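Local coordinates for protein ethylbenzene dehydrogenase alpha-subunit (Aromatoleum aromaticum, PDB 2IVF) that serves as the alpha subunit of an enzyme of the molybdopterin oxidoreductase family, holding a molybdenum atom, MGD, MD1 and an iron/sulfur cluster, at residues A[832-837]-A[842-847]; A[934-939]-A[967-972]; A[282-287]-A[913-918]. All coordinates share one frame; numbering follows the deposited sequence.

Interaction 1: A[832-837]-A[842-847]; sequences KDTPMV and PFKITG. With MGD (2-amino-5,6-dimercapto-7-methyl-3,7,8a,9-tetrahydro-8-oxa-1,3,9,10-tetraaza-anthracen-4-one guanosine dinucleotide), chain M.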
loop_
_atom_site.group_PDB
_atom_site.type_symbol
_atom_site.label_atom_id
_atom_site.label_comp_id
_atom_site.label_asym_id
_atom_site.label_seq_id
_atom_site.Cartn_x
_atom_site.Cartn_y
_atom_site.Cartn_z
ATOM N N LYS A 832 30.999 6.101 5.246
ATOM C CA LYS A 832 30.893 6.706 6.572
ATOM C C LYS A 832 29.690 6.130 7.229
ATOM O O LYS A 832 28.628 6.095 6.624
ATOM C CB LYS A 832 30.717 8.221 6.508
ATOM C CG LYS A 832 32.002 8.984 6.081
ATOM C CD LYS A 832 31.764 10.522 6.078
ATOM C CE LYS A 832 32.992 11.374 5.752
ATOM N NZ LYS A 832 32.612 12.811 5.875
ATOM N N ASP A 833 29.840 5.694 8.472
ATOM C CA ASP A 833 28.683 5.222 9.203
ATOM C C ASP A 833 27.719 6.375 9.522
ATOM O O ASP A 833 28.098 7.556 9.587
ATOM C CB ASP A 833 29.052 4.330 10.391
ATOM C CG ASP A 833 29.383 2.860 9.935
ATOM O OD1 ASP A 833 30.475 2.384 10.240
ATOM O OD2 ASP A 833 28.566 2.180 9.245
ATOM N N THR A 834 26.435 6.046 9.578
ATOM C CA THR A 834 25.439 7.038 9.955
ATOM C C THR A 834 25.872 7.769 11.197
ATOM O O THR A 834 26.324 7.132 12.163
ATOM C CB THR A 834 24.134 6.336 10.309
ATOM O OG1 THR A 834 23.900 5.301 9.341
ATOM C CG2 THR A 834 22.972 7.351 10.350
ATOM N N PRO A 835 25.768 9.108 11.206
ATOM C CA PRO A 835 26.001 9.840 12.440
ATOM C C PRO A 835 25.072 9.357 13.561
ATOM O O PRO A 835 24.011 8.822 13.282
ATOM C CB PRO A 835 25.666 11.255 12.035
ATOM C CG PRO A 835 26.063 11.318 10.632
ATOM C CD PRO A 835 25.521 10.034 10.087
ATOM N N MET A 836 25.509 9.485 14.800
ATOM C CA MET A 836 24.739 9.030 15.960
ATOM C C MET A 836 23.654 10.050 16.302
ATOM O O MET A 836 23.589 10.605 17.386
ATOM C CB MET A 836 25.683 8.746 17.152
ATOM C CG MET A 836 26.439 7.397 16.937
ATOM S SD MET A 836 27.547 7.003 18.291
ATOM C CE MET A 836 26.353 6.183 19.363
ATOM N N VAL A 837 22.791 10.296 15.321
ATOM C CA VAL A 837 21.647 11.175 15.495
ATOM C C VAL A 837 20.717 10.573 16.556
ATOM O O VAL A 837 20.286 9.427 16.417
ATOM C CB VAL A 837 20.843 11.325 14.199
ATOM C CG1 VAL A 837 19.715 12.361 14.374
ATOM C CG2 VAL A 837 21.771 11.635 12.958
ATOM N N PRO A 842 21.060 1.975 20.952
ATOM C CA PRO A 842 21.520 0.819 20.208
ATOM C C PRO A 842 20.779 0.427 18.943
ATOM O O PRO A 842 21.384 -0.274 18.143
ATOM C CB PRO A 842 21.431 -0.303 21.236
ATOM C CG PRO A 842 20.291 0.036 22.006
ATOM C CD PRO A 842 20.232 1.561 22.085
ATOM N N PHE A 843 19.529 0.853 18.719
ATOM C CA PHE A 843 18.858 0.460 17.487
ATOM C C PHE A 843 19.049 1.559 16.458
ATOM O O PHE A 843 19.168 2.731 16.798
ATOM C CB PHE A 843 17.360 0.203 17.652
ATOM C CG PHE A 843 17.047 -0.982 18.507
ATOM C CD1 PHE A 843 17.088 -0.863 19.882
ATOM C CD2 PHE A 843 16.755 -2.236 17.938
ATOM C CE1 PHE A 843 16.818 -1.960 20.694
ATOM C CE2 PHE A 843 16.486 -3.332 18.752
ATOM C CZ PHE A 843 16.501 -3.191 20.114
ATOM N N LYS A 844 19.110 1.151 15.208
ATOM C CA LYS A 844 19.017 2.062 14.068
ATOM C C LYS A 844 17.636 1.913 13.474
ATOM O O LYS A 844 17.244 0.819 13.054
ATOM C CB LYS A 844 20.100 1.766 13.049
ATOM C CG LYS A 844 21.422 2.370 13.410
ATOM C CD LYS A 844 22.316 2.327 12.188
ATOM C CE LYS A 844 23.628 2.970 12.450
ATOM N NZ LYS A 844 24.460 2.885 11.231
ATOM N N ILE A 845 16.880 3.020 13.449
ATOM C CA ILE A 845 15.515 2.965 13.006
ATOM C C ILE A 845 15.458 3.296 11.525
ATOM O O ILE A 845 16.004 4.306 11.071
ATOM C CB ILE A 845 14.599 3.891 13.873
ATOM C CG1 ILE A 845 13.119 3.616 13.579
ATOM C CG2 ILE A 845 14.968 5.406 13.719
ATOM C CD1 ILE A 845 12.242 4.001 14.798
ATOM N N THR A 846 14.769 2.445 10.789
ATOM C CA THR A 846 14.516 2.683 9.405
ATOM C C THR A 846 13.003 2.725 9.164
ATOM O O THR A 846 12.187 2.410 10.057
ATOM C CB THR A 846 15.190 1.622 8.488
ATOM O OG1 THR A 846 14.608 0.329 8.692
ATOM C CG2 THR A 846 16.733 1.567 8.706
ATOM N N GLY A 847 12.628 3.132 7.962
ATOM C CA GLY A 847 11.235 3.214 7.594
ATOM C C GLY A 847 10.930 2.755 6.189
ATOM O O GLY A 847 11.672 1.993 5.581
HETATM P PB MGD M . 11.184 3.280 0.813
HETATM O O1B MGD M . 9.774 2.858 1.037
HETATM O O2B MGD M . 11.700 4.302 1.760
HETATM O O3B MGD M . 11.526 3.799 -0.636
HETATM O O3A MGD M . 9.357 4.101 -1.937
HETATM P PA MGD M . 10.831 3.505 -2.075
HETATM O O1A MGD M . 10.656 2.077 -2.360
HETATM O O2A MGD M . 11.605 4.302 -3.008
HETATM O "O5'" MGD M . 12.152 1.999 0.898
HETATM C "C5'" MGD M . 12.080 1.142 2.047
HETATM C "C4'" MGD M . 13.279 0.198 2.071
HETATM O "O4'" MGD M . 14.468 0.930 2.329
HETATM C "C3'" MGD M . 13.066 -0.599 3.337
HETATM O "O3'" MGD M . 12.364 -1.781 2.972
HETATM C "C2'" MGD M . 14.499 -0.889 3.800
HETATM O "O2'" MGD M . 14.767 -2.300 3.696
HETATM C "C1'" MGD M . 15.366 -0.075 2.825
HETATM N N9 MGD M . 16.466 0.572 3.579
HETATM C C8 MGD M . 16.384 1.373 4.653
HETATM N N7 MGD M . 17.599 1.798 5.020
HETATM C C5 MGD M . 18.470 1.254 4.132
HETATM C C6 MGD M . 19.846 1.261 3.953
HETATM O O6 MGD M . 20.655 1.843 4.687
HETATM N N1 MGD M . 20.359 0.546 2.866
HETATM C C2 MGD M . 19.586 -0.199 1.963
HETATM N N2 MGD M . 20.189 -0.885 0.932
HETATM N N3 MGD M . 18.258 -0.172 2.141
HETATM C C4 MGD M . 17.718 0.505 3.200
HETATM C C10 MGD M . 9.143 5.433 -1.644
HETATM C C11 MGD M . 8.112 5.972 -2.603
HETATM O O11 MGD M . 6.981 5.213 -2.473
HETATM C C12 MGD M . 7.817 7.472 -2.454
HETATM S S12 MGD M . 9.065 8.623 -1.997
HETATM C C13 MGD M . 6.547 7.937 -2.690
HETATM S S13 MGD M . 6.225 9.630 -2.548
HETATM C C14 MGD M . 5.446 6.996 -3.041
HETATM N N15 MGD M . 4.675 6.759 -1.787
HETATM C C16 MGD M . 3.985 5.551 -1.568
HETATM C C17 MGD M . 3.150 5.350 -0.500
HETATM O O17 MGD M . 2.971 6.239 0.367
HETATM N N18 MGD M . 2.517 4.096 -0.383
HETATM C C19 MGD M . 2.683 3.096 -1.290
HETATM N N19 MGD M . 2.034 1.934 -1.079
HETATM N N20 MGD M . 3.537 3.318 -2.301
HETATM C C21 MGD M . 4.145 4.503 -2.468
HETATM N N22 MGD M . 5.014 4.706 -3.535
HETATM C C23 MGD M . 6.088 5.656 -3.496
HETATM O O HOH W 1 26.129 4.632 13.034
#
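T834 and K844 meet through a hydroxyl and an ammonium group. The flat group beside this contact is the guanine of MGD, which T846 approaches from strand 843-846. Its CG2 methyl lies 3.8 Å from N7 of MGD, raised off the ring plane beside the N7 edge, on the face that P283 covers. The strand belongs to the molybdopterin dinucleotide binding domain, a member of the double-psi beta-barrel clan, and it contributes both T846 and G847 to the MGD pocket.

The 832-837 loop and the strand stay apart at the backbone, and the K844 side chain makes the connection. With CG of K844 anti to the carbonyl carbon (chi1 -81°) and the rest of the chain extended, the lysine comes alongside the threonine, the two side chains running in opposing directions. NZ of K844 donates to OG1 of T834 over 3.1 Å. V300 O takes a second bond from the same ammonium group. D833 probably adds a mild electrostatic attraction, because its OD2 lies 4.6 Å from NZ of K844 without touching it.

Other residues of the loop have partners of their own: K832 forms salt bridges with D567 and E826, and V837 shares backbone bonding with R970 of the neighbouring barrel strand. A water completes the direct contact. It donates to O of T834 at 2.7 Å and accepts a weak bond from NZ of K844 at 3.0 Å, so both the hydroxyl and the carbonyl of the threonine are linked to one lysine nitrogen.

Interaction 2: A[934-939]-A[967-972]; sequences ILLIGM and RGVRVS. With MD1 (phosphoric acid 4-(2-amino-4-oxo-3,4,5,6,-tetrahydro-pteridin-6-yl)-2-hydroxy-3,4-dimercapto-but-3-en-yl ester guanylate ester), chain N.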
loop_
_atom_site.group_PDB
_atom_site.type_symbol
_atom_site.label_atom_id
_atom_site.label_comp_id
_atom_site.label_asym_id
_atom_site.label_seq_id
_atom_site.Cartn_x
_atom_site.Cartn_y
_atom_site.Cartn_z
ATOM N N ILE A 934 8.735 12.060 15.579
ATOM C CA ILE A 934 9.066 13.058 16.563
ATOM C C ILE A 934 10.547 12.956 16.920
ATOM O O ILE A 934 11.172 13.966 17.259
ATOM C CB ILE A 934 8.184 12.961 17.837
ATOM C CG1 ILE A 934 8.289 14.218 18.699
ATOM C CG2 ILE A 934 8.579 11.739 18.759
ATOM C CD1 ILE A 934 7.249 14.266 19.772
ATOM N N LEU A 935 11.120 11.766 16.842
ATOM C CA LEU A 935 12.520 11.580 17.310
ATOM C C LEU A 935 13.584 11.572 16.199
ATOM O O LEU A 935 14.748 11.263 16.461
ATOM C CB LEU A 935 12.640 10.338 18.206
ATOM C CG LEU A 935 11.944 9.050 17.765
ATOM C CD1 LEU A 935 12.720 8.493 16.589
ATOM C CD2 LEU A 935 11.897 8.099 18.901
ATOM N N LEU A 936 13.186 11.981 14.993
ATOM C CA LEU A 936 13.995 11.729 13.784
ATOM C C LEU A 936 14.914 12.855 13.374
ATOM O O LEU A 936 15.858 12.603 12.648
ATOM C CB LEU A 936 13.133 11.262 12.621
ATOM C CG LEU A 936 12.402 9.909 12.782
ATOM C CD1 LEU A 936 11.572 9.656 11.491
ATOM C CD2 LEU A 936 13.339 8.642 13.078
ATOM N N ILE A 937 14.670 14.045 13.931
ATOM C CA ILE A 937 15.574 15.203 13.946
ATOM C C ILE A 937 15.784 15.872 12.626
ATOM O O ILE A 937 15.690 17.086 12.564
ATOM C CB ILE A 937 16.963 14.878 14.559
ATOM C CG1 ILE A 937 16.838 14.267 15.968
ATOM C CG2 ILE A 937 17.836 16.125 14.583
ATOM C CD1 ILE A 937 15.816 14.879 16.770
ATOM N N GLY A 938 16.188 15.103 11.622
ATOM C CA GLY A 938 16.322 15.579 10.259
ATOM C C GLY A 938 17.618 16.305 10.005
ATOM O O GLY A 938 17.641 17.295 9.286
ATOM N N MET A 939 18.697 15.831 10.595
ATOM C CA MET A 939 19.986 16.499 10.470
ATOM C C MET A 939 20.331 16.641 8.989
ATOM O O MET A 939 20.475 15.640 8.316
ATOM C CB MET A 939 21.080 15.670 11.160
ATOM C CG MET A 939 20.924 15.484 12.650
ATOM S SD MET A 939 21.049 17.046 13.575
ATOM C CE MET A 939 22.805 17.426 13.470
ATOM N N ARG A 967 16.850 7.842 8.285
ATOM C CA ARG A 967 17.128 6.446 8.198
ATOM C C ARG A 967 18.424 6.181 8.963
ATOM O O ARG A 967 19.508 6.721 8.615
ATOM C CB ARG A 967 17.250 6.027 6.722
ATOM C CG ARG A 967 16.033 6.281 5.852
ATOM C CD ARG A 967 14.920 5.255 6.186
ATOM N NE ARG A 967 13.865 5.188 5.189
ATOM C CZ ARG A 967 12.692 5.806 5.249
ATOM N NH1 ARG A 967 12.365 6.578 6.270
ATOM N NH2 ARG A 967 11.819 5.631 4.273
ATOM N N GLY A 968 18.313 5.404 10.045
ATOM C CA GLY A 968 19.456 5.054 10.840
ATOM C C GLY A 968 19.587 5.889 12.095
ATOM O O GLY A 968 20.551 5.762 12.830
ATOM N N VAL A 969 18.612 6.768 12.342
ATOM C CA VAL A 969 18.572 7.481 13.596
ATOM C C VAL A 969 18.593 6.460 14.736
ATOM O O VAL A 969 18.064 5.333 14.620
ATOM C CB VAL A 969 17.378 8.424 13.662
ATOM C CG1 VAL A 969 17.109 8.936 15.135
ATOM C CG2 VAL A 969 17.650 9.627 12.709
ATOM N N ARG A 970 19.231 6.843 15.820
ATOM C CA ARG A 970 19.348 5.980 16.954
ATOM C C ARG A 970 18.131 6.066 17.852
ATOM O O ARG A 970 17.699 7.152 18.233
ATOM C CB ARG A 970 20.577 6.358 17.776
ATOM C CG ARG A 970 21.897 6.187 17.034
ATOM C CD ARG A 970 22.037 4.835 16.349
ATOM N NE ARG A 970 23.364 4.567 15.784
ATOM C CZ ARG A 970 24.381 3.988 16.453
ATOM N NH1 ARG A 970 24.283 3.611 17.726
ATOM N NH2 ARG A 970 25.545 3.767 15.852
ATOM N N VAL A 971 17.634 4.902 18.254
ATOM C CA VAL A 971 16.605 4.808 19.263
ATOM C C VAL A 971 16.926 3.681 20.223
ATOM O O VAL A 971 17.644 2.769 19.874
ATOM C CB VAL A 971 15.227 4.561 18.664
ATOM C CG1 VAL A 971 14.871 5.730 17.747
ATOM C CG2 VAL A 971 15.145 3.185 17.953
ATOM N N SER A 972 16.435 3.819 21.452
ATOM C CA SER A 972 16.358 2.727 22.422
ATOM C C SER A 972 14.903 2.234 22.439
ATOM O O SER A 972 14.009 2.973 22.089
ATOM C CB SER A 972 16.767 3.249 23.783
ATOM O OG SER A 972 18.180 3.212 23.965
HETATM P PB MD1 N . 2.661 14.389 2.859
HETATM O O3B MD1 N . 1.603 13.225 3.029
HETATM O O1B MD1 N . 2.542 14.885 1.464
HETATM O O2B MD1 N . 2.708 15.297 4.028
HETATM O O3A MD1 N . 4.020 13.575 2.941
HETATM C C10 MD1 N . 4.669 13.014 1.779
HETATM C C11 MD1 N . 5.808 12.190 2.357
HETATM O O11 MD1 N . 5.146 10.969 2.832
HETATM C C12 MD1 N . 6.783 11.813 1.274
HETATM S S12 MD1 N . 6.380 11.925 -0.384
HETATM C C13 MD1 N . 8.016 11.295 1.578
HETATM S S13 MD1 N . 9.111 10.812 0.388
HETATM C C14 MD1 N . 8.499 11.144 2.970
HETATM N N15 MD1 N . 8.824 9.840 3.441
HETATM C C16 MD1 N . 9.151 9.618 4.754
HETATM C C15 MD1 N . 9.571 8.346 5.096
HETATM O O14 MD1 N . 9.663 7.428 4.238
HETATM N N17 MD1 N . 9.803 8.161 6.421
HETATM C C17 MD1 N . 9.696 9.203 7.343
HETATM N N16 MD1 N . 9.973 8.911 8.606
HETATM N N18 MD1 N . 9.331 10.438 6.963
HETATM C C20 MD1 N . 9.068 10.650 5.691
HETATM N N8 MD1 N . 8.749 11.908 5.293
HETATM C C7 MD1 N . 8.363 12.276 3.958
HETATM P PA MD1 N . 0.248 13.085 3.886
HETATM O O1A MD1 N . -0.547 12.038 3.177
HETATM O O2A MD1 N . 0.626 12.813 5.291
HETATM O "O5'" MD1 N . -0.482 14.483 3.808
HETATM C "C5'" MD1 N . -1.060 14.825 2.554
HETATM C "C4'" MD1 N . -2.454 15.258 2.753
HETATM O "O4'" MD1 N . -2.952 15.401 1.428
HETATM C "C1'" MD1 N . -4.348 15.126 1.544
HETATM N N9 MD1 N . -5.012 14.810 0.271
HETATM C C4 MD1 N . -5.803 15.661 -0.364
HETATM N N3 MD1 N . -6.143 16.931 -0.038
HETATM C C2 MD1 N . -6.954 17.631 -0.832
HETATM N N2 MD1 N . -7.289 18.912 -0.522
HETATM N N1 MD1 N . -7.494 16.996 -1.933
HETATM C C6 MD1 N . -7.193 15.712 -2.319
HETATM O O6 MD1 N . -7.675 15.266 -3.360
HETATM C C5 MD1 N . -6.297 15.005 -1.503
HETATM N N7 MD1 N . -5.790 13.777 -1.513
HETATM C C8 MD1 N . -5.004 13.677 -0.437
HETATM C "C2'" MD1 N . -4.428 13.918 2.471
HETATM O "O2'" MD1 N . -5.701 13.789 3.150
HETATM C "C3'" MD1 N . -3.239 14.123 3.422
HETATM O "O3'" MD1 N . -3.664 14.534 4.747
#
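V969 sets its two methyl groups on the carbonyl oxygens of L935 and L936, and these van der Waals contacts are the tight part of a buried contact between the 934-939 loop and the start of strand 969-975 in the double-psi barrel domain. CG1 of V969 lies 3.6 Å from O of L935, and CG2 of the same valine lies 3.5 Å from O of L936. The rotation about CA-CB (chi1 166°, CG1 anti to the backbone N) turns one methyl to each carbonyl.

Two residues on in the strand, CG1 of V971 makes apolar contact with CD1 of L935 at 3.7 Å, the two side chains crossing at about a right angle. Apolar packing is looser where CD2 of L936 faces CB of V969 at 4.1 Å. The other branch of this leucine turns to the cofactor, its CD1 coming within 3.4 Å of the amino nitrogen N16 of MD1. On the more open side of the strand, R970 is partly exposed and points away from the loop, with its NH1 bonded to H841 O.

Several backbone groups find partners outside the two segments. N896 ND2 bonds to O of L935 and also to O of R970, tying loop and strand together through a third residue, while S616 OG serves both I934 and I937.

R967 brings charge to the other end of the segment. Its NH2 donates to O14 of MD1 at 2.8 Å, with an N-H...O angle of 160° and the oxygen in the guanidinium plane. The same nitrogen forms a salt bridge with a phosphate oxygen of MGD. One arginine therefore links both dinucleotide cofactors, and its positive charge probably polarises the C15-O14 carbonyl of the pterin.

Interaction 3: A[282-287]-A[913-918]; sequences APDFNP and PKQCIV. With MGD (2-amino-5,6-dimercapto-7-methyl-3,7,8a,9-tetrahydro-8-oxa-1,3,9,10-tetraaza-anthracen-4-one guanosine dinucleotide), chain M.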
loop_
_atom_site.group_PDB
_atom_site.type_symbol
_atom_site.label_atom_id
_atom_site.label_comp_id
_atom_site.label_asym_id
_atom_site.label_seq_id
_atom_site.Cartn_x
_atom_site.Cartn_y
_atom_site.Cartn_z
ATOM N N ALA A 282 19.111 -4.561 1.280
ATOM C CA ALA A 282 18.287 -4.027 2.343
ATOM C C ALA A 282 18.867 -4.534 3.658
ATOM O O ALA A 282 19.327 -5.688 3.733
ATOM C CB ALA A 282 16.822 -4.485 2.209
ATOM N N PRO A 283 18.741 -3.745 4.705
ATOM C CA PRO A 283 19.204 -4.246 5.996
ATOM C C PRO A 283 18.342 -5.401 6.475
ATOM O O PRO A 283 18.885 -6.402 6.954
ATOM C CB PRO A 283 19.137 -3.032 6.916
ATOM C CG PRO A 283 18.465 -1.993 6.174
ATOM C CD PRO A 283 18.274 -2.364 4.756
ATOM N N ASP A 284 17.039 -5.280 6.280
ATOM C CA ASP A 284 16.080 -6.325 6.595
ATOM C C ASP A 284 15.814 -7.164 5.365
ATOM O O ASP A 284 15.948 -6.711 4.220
ATOM C CB ASP A 284 14.775 -5.759 7.153
ATOM C CG ASP A 284 14.145 -4.674 6.255
ATOM O OD1 ASP A 284 14.831 -3.700 5.952
ATOM O OD2 ASP A 284 12.961 -4.793 5.925
ATOM N N PHE A 285 15.431 -8.401 5.593
ATOM C CA PHE A 285 14.941 -9.260 4.497
ATOM C C PHE A 285 13.569 -8.722 4.174
ATOM O O PHE A 285 12.580 -9.215 4.675
ATOM C CB PHE A 285 14.882 -10.714 4.985
ATOM C CG PHE A 285 14.604 -11.742 3.916
ATOM C CD1 PHE A 285 15.484 -11.928 2.853
ATOM C CD2 PHE A 285 13.504 -12.562 4.016
ATOM C CE1 PHE A 285 15.237 -12.913 1.896
ATOM C CE2 PHE A 285 13.272 -13.554 3.064
ATOM C CZ PHE A 285 14.133 -13.729 2.028
ATOM N N ASN A 286 13.516 -7.687 3.325
ATOM C CA ASN A 286 12.359 -6.804 3.246
ATOM C C ASN A 286 11.217 -7.386 2.387
ATOM O O ASN A 286 11.347 -8.496 1.837
ATOM C CB ASN A 286 12.838 -5.374 2.854
ATOM C CG ASN A 286 12.885 -5.121 1.358
ATOM O OD1 ASN A 286 12.681 -6.016 0.553
ATOM N ND2 ASN A 286 13.196 -3.866 0.979
ATOM N N PRO A 287 10.070 -6.735 2.396
ATOM C CA PRO A 287 8.879 -7.271 1.715
ATOM C C PRO A 287 9.000 -7.538 0.223
ATOM O O PRO A 287 8.127 -8.198 -0.322
ATOM C CB PRO A 287 7.791 -6.231 2.023
ATOM C CG PRO A 287 8.217 -5.670 3.335
ATOM C CD PRO A 287 9.738 -5.536 3.175
ATOM N N PRO A 913 19.052 -7.767 13.287
ATOM C CA PRO A 913 19.335 -7.387 14.673
ATOM C C PRO A 913 19.800 -5.936 14.840
ATOM O O PRO A 913 20.711 -5.490 14.119
ATOM C CB PRO A 913 20.491 -8.321 15.066
ATOM C CG PRO A 913 20.163 -9.598 14.297
ATOM C CD PRO A 913 19.710 -9.042 12.939
ATOM N N LYS A 914 19.182 -5.247 15.792
ATOM C CA LYS A 914 19.481 -3.837 16.139
ATOM C C LYS A 914 19.039 -2.867 15.060
ATOM O O LYS A 914 19.352 -1.704 15.105
ATOM C CB LYS A 914 20.944 -3.628 16.515
ATOM C CG LYS A 914 21.461 -4.559 17.647
ATOM C CD LYS A 914 20.508 -4.705 18.833
ATOM C CE LYS A 914 21.007 -5.807 19.846
ATOM N NZ LYS A 914 20.896 -7.196 19.220
ATOM N N GLN A 915 18.268 -3.359 14.123
ATOM C CA GLN A 915 17.463 -2.501 13.255
ATOM C C GLN A 915 16.058 -2.520 13.870
ATOM O O GLN A 915 15.652 -3.539 14.415
ATOM C CB GLN A 915 17.420 -3.073 11.836
ATOM C CG GLN A 915 16.505 -2.318 10.835
ATOM C CD GLN A 915 16.208 -3.097 9.574
ATOM O OE1 GLN A 915 16.367 -4.294 9.547
ATOM N NE2 GLN A 915 15.748 -2.404 8.534
ATOM N N CYS A 916 15.296 -1.436 13.758
ATOM C CA CYS A 916 13.838 -1.554 13.913
ATOM C C CYS A 916 13.238 -0.672 12.835
ATOM O O CYS A 916 13.895 0.242 12.311
ATOM C CB CYS A 916 13.353 -1.126 15.292
ATOM S SG CYS A 916 13.791 0.603 15.730
ATOM N N ILE A 917 11.999 -0.972 12.493
ATOM C CA ILE A 917 11.363 -0.387 11.338
ATOM C C ILE A 917 9.991 0.144 11.681
ATOM O O ILE A 917 9.174 -0.577 12.275
ATOM C CB ILE A 917 11.131 -1.466 10.275
ATOM C CG1 ILE A 917 12.446 -2.207 9.960
ATOM C CG2 ILE A 917 10.501 -0.858 8.999
ATOM C CD1 ILE A 917 12.238 -3.426 9.029
ATOM N N VAL A 918 9.715 1.380 11.269
ATOM C CA VAL A 918 8.360 1.909 11.292
ATOM C C VAL A 918 8.061 2.520 9.934
ATOM O O VAL A 918 8.693 3.484 9.532
ATOM C CB VAL A 918 8.180 3.001 12.396
ATOM C CG1 VAL A 918 6.735 3.511 12.425
ATOM C CG2 VAL A 918 8.634 2.496 13.781
HETATM P PB MGD M . 11.184 3.280 0.813
HETATM O O1B MGD M . 9.774 2.858 1.037
HETATM O O2B MGD M . 11.700 4.302 1.760
HETATM O O3B MGD M . 11.526 3.799 -0.636
HETATM O O3A MGD M . 9.357 4.101 -1.937
HETATM P PA MGD M . 10.831 3.505 -2.075
HETATM O O1A MGD M . 10.656 2.077 -2.360
HETATM O O2A MGD M . 11.605 4.302 -3.008
HETATM O "O5'" MGD M . 12.152 1.999 0.898
HETATM C "C5'" MGD M . 12.080 1.142 2.047
HETATM C "C4'" MGD M . 13.279 0.198 2.071
HETATM O "O4'" MGD M . 14.468 0.930 2.329
HETATM C "C3'" MGD M . 13.066 -0.599 3.337
HETATM O "O3'" MGD M . 12.364 -1.781 2.972
HETATM C "C2'" MGD M . 14.499 -0.889 3.800
HETATM O "O2'" MGD M . 14.767 -2.300 3.696
HETATM C "C1'" MGD M . 15.366 -0.075 2.825
HETATM N N9 MGD M . 16.466 0.572 3.579
HETATM C C8 MGD M . 16.384 1.373 4.653
HETATM N N7 MGD M . 17.599 1.798 5.020
HETATM C C5 MGD M . 18.470 1.254 4.132
HETATM C C6 MGD M . 19.846 1.261 3.953
HETATM O O6 MGD M . 20.655 1.843 4.687
HETATM N N1 MGD M . 20.359 0.546 2.866
HETATM C C2 MGD M . 19.586 -0.199 1.963
HETATM N N2 MGD M . 20.189 -0.885 0.932
HETATM N N3 MGD M . 18.258 -0.172 2.141
HETATM C C4 MGD M . 17.718 0.505 3.200
HETATM C C10 MGD M . 9.143 5.433 -1.644
HETATM C C11 MGD M . 8.112 5.972 -2.603
HETATM O O11 MGD M . 6.981 5.213 -2.473
HETATM C C12 MGD M . 7.817 7.472 -2.454
HETATM S S12 MGD M . 9.065 8.623 -1.997
HETATM C C13 MGD M . 6.547 7.937 -2.690
HETATM S S13 MGD M . 6.225 9.630 -2.548
HETATM C C14 MGD M . 5.446 6.996 -3.041
HETATM N N15 MGD M . 4.675 6.759 -1.787
HETATM C C16 MGD M . 3.985 5.551 -1.568
HETATM C C17 MGD M . 3.150 5.350 -0.500
HETATM O O17 MGD M . 2.971 6.239 0.367
HETATM N N18 MGD M . 2.517 4.096 -0.383
HETATM C C19 MGD M . 2.683 3.096 -1.290
HETATM N N19 MGD M . 2.034 1.934 -1.079
HETATM N N20 MGD M . 3.537 3.318 -2.301
HETATM C C21 MGD M . 4.145 4.503 -2.468
HETATM N N22 MGD M . 5.014 4.706 -3.535
HETATM C C23 MGD M . 6.088 5.656 -3.496
#
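The nucleotide end of the MGD site is built here where the loop following strand 277-281 of a four-stranded parallel sheet meets strand 915-917 of the double-psi barrel domain. At its centre, D284 OD1 accepts a bond from the ribose hydroxyl O2' of MGD at 2.7 Å and another from NE2 of Q915 at 3.0 Å. The glutamine bond is nearly straight, with an N-H...O angle of 173°. OD1 lies almost in the amide plane of Q915, yet the donor approaches from above the carboxylate, 56° out of its plane.

Q915 reaches this position with CG anti to the backbone N (chi1 175°) and an extended chain beyond it. Its amide is a second-shell support for the aspartate: OE1 is held by Q912 N, while NE2 also donates to T846 OG1, fixing how the amide is turned. I917, from the same side of the strand, sets its CD1 methyl 3.5 Å from OD2 of D284, giving the carboxylate an apolar neighbour.

P283 serves two partners. CG lies 3.6 Å from NE2 of Q915, and CD sits over the guanine face at 3.3 Å from C4 of MGD. The loop is also near a subunit boundary, with F285 packing on R292 of the beta subunit.

The ribose is thus held through both hydroxyls. Where D284 takes the proton of O2', N286 acts as a donor, its ND2 reaching O3' of MGD at 3.0 Å along a less straight line.

In the fold
All three contacts converge on the double-psi barrel domain: strand 843-846 pairs with 969-975 and with 915-917, so interaction 1 supplies the strand between those of interactions 2 and 3. Backbone hydrogen bonds join I845 to G968 and V969, K844 to K914 and T846 to C916. Interactions 2 and 3 are buried, whereas interaction 1 is partly open and relies on a lysine-threonine hydrogen bond and a water. Apolar packing dominates interaction 2, with charge confined to its cofactor end; interaction 3 centres on a carboxylate-amide hydrogen bond with P283 and I917 packed beside it. Interactions 1 and 3 lie at the MGD guanosine; interaction 2 reaches MD1 and, through R967, an MGD phosphate.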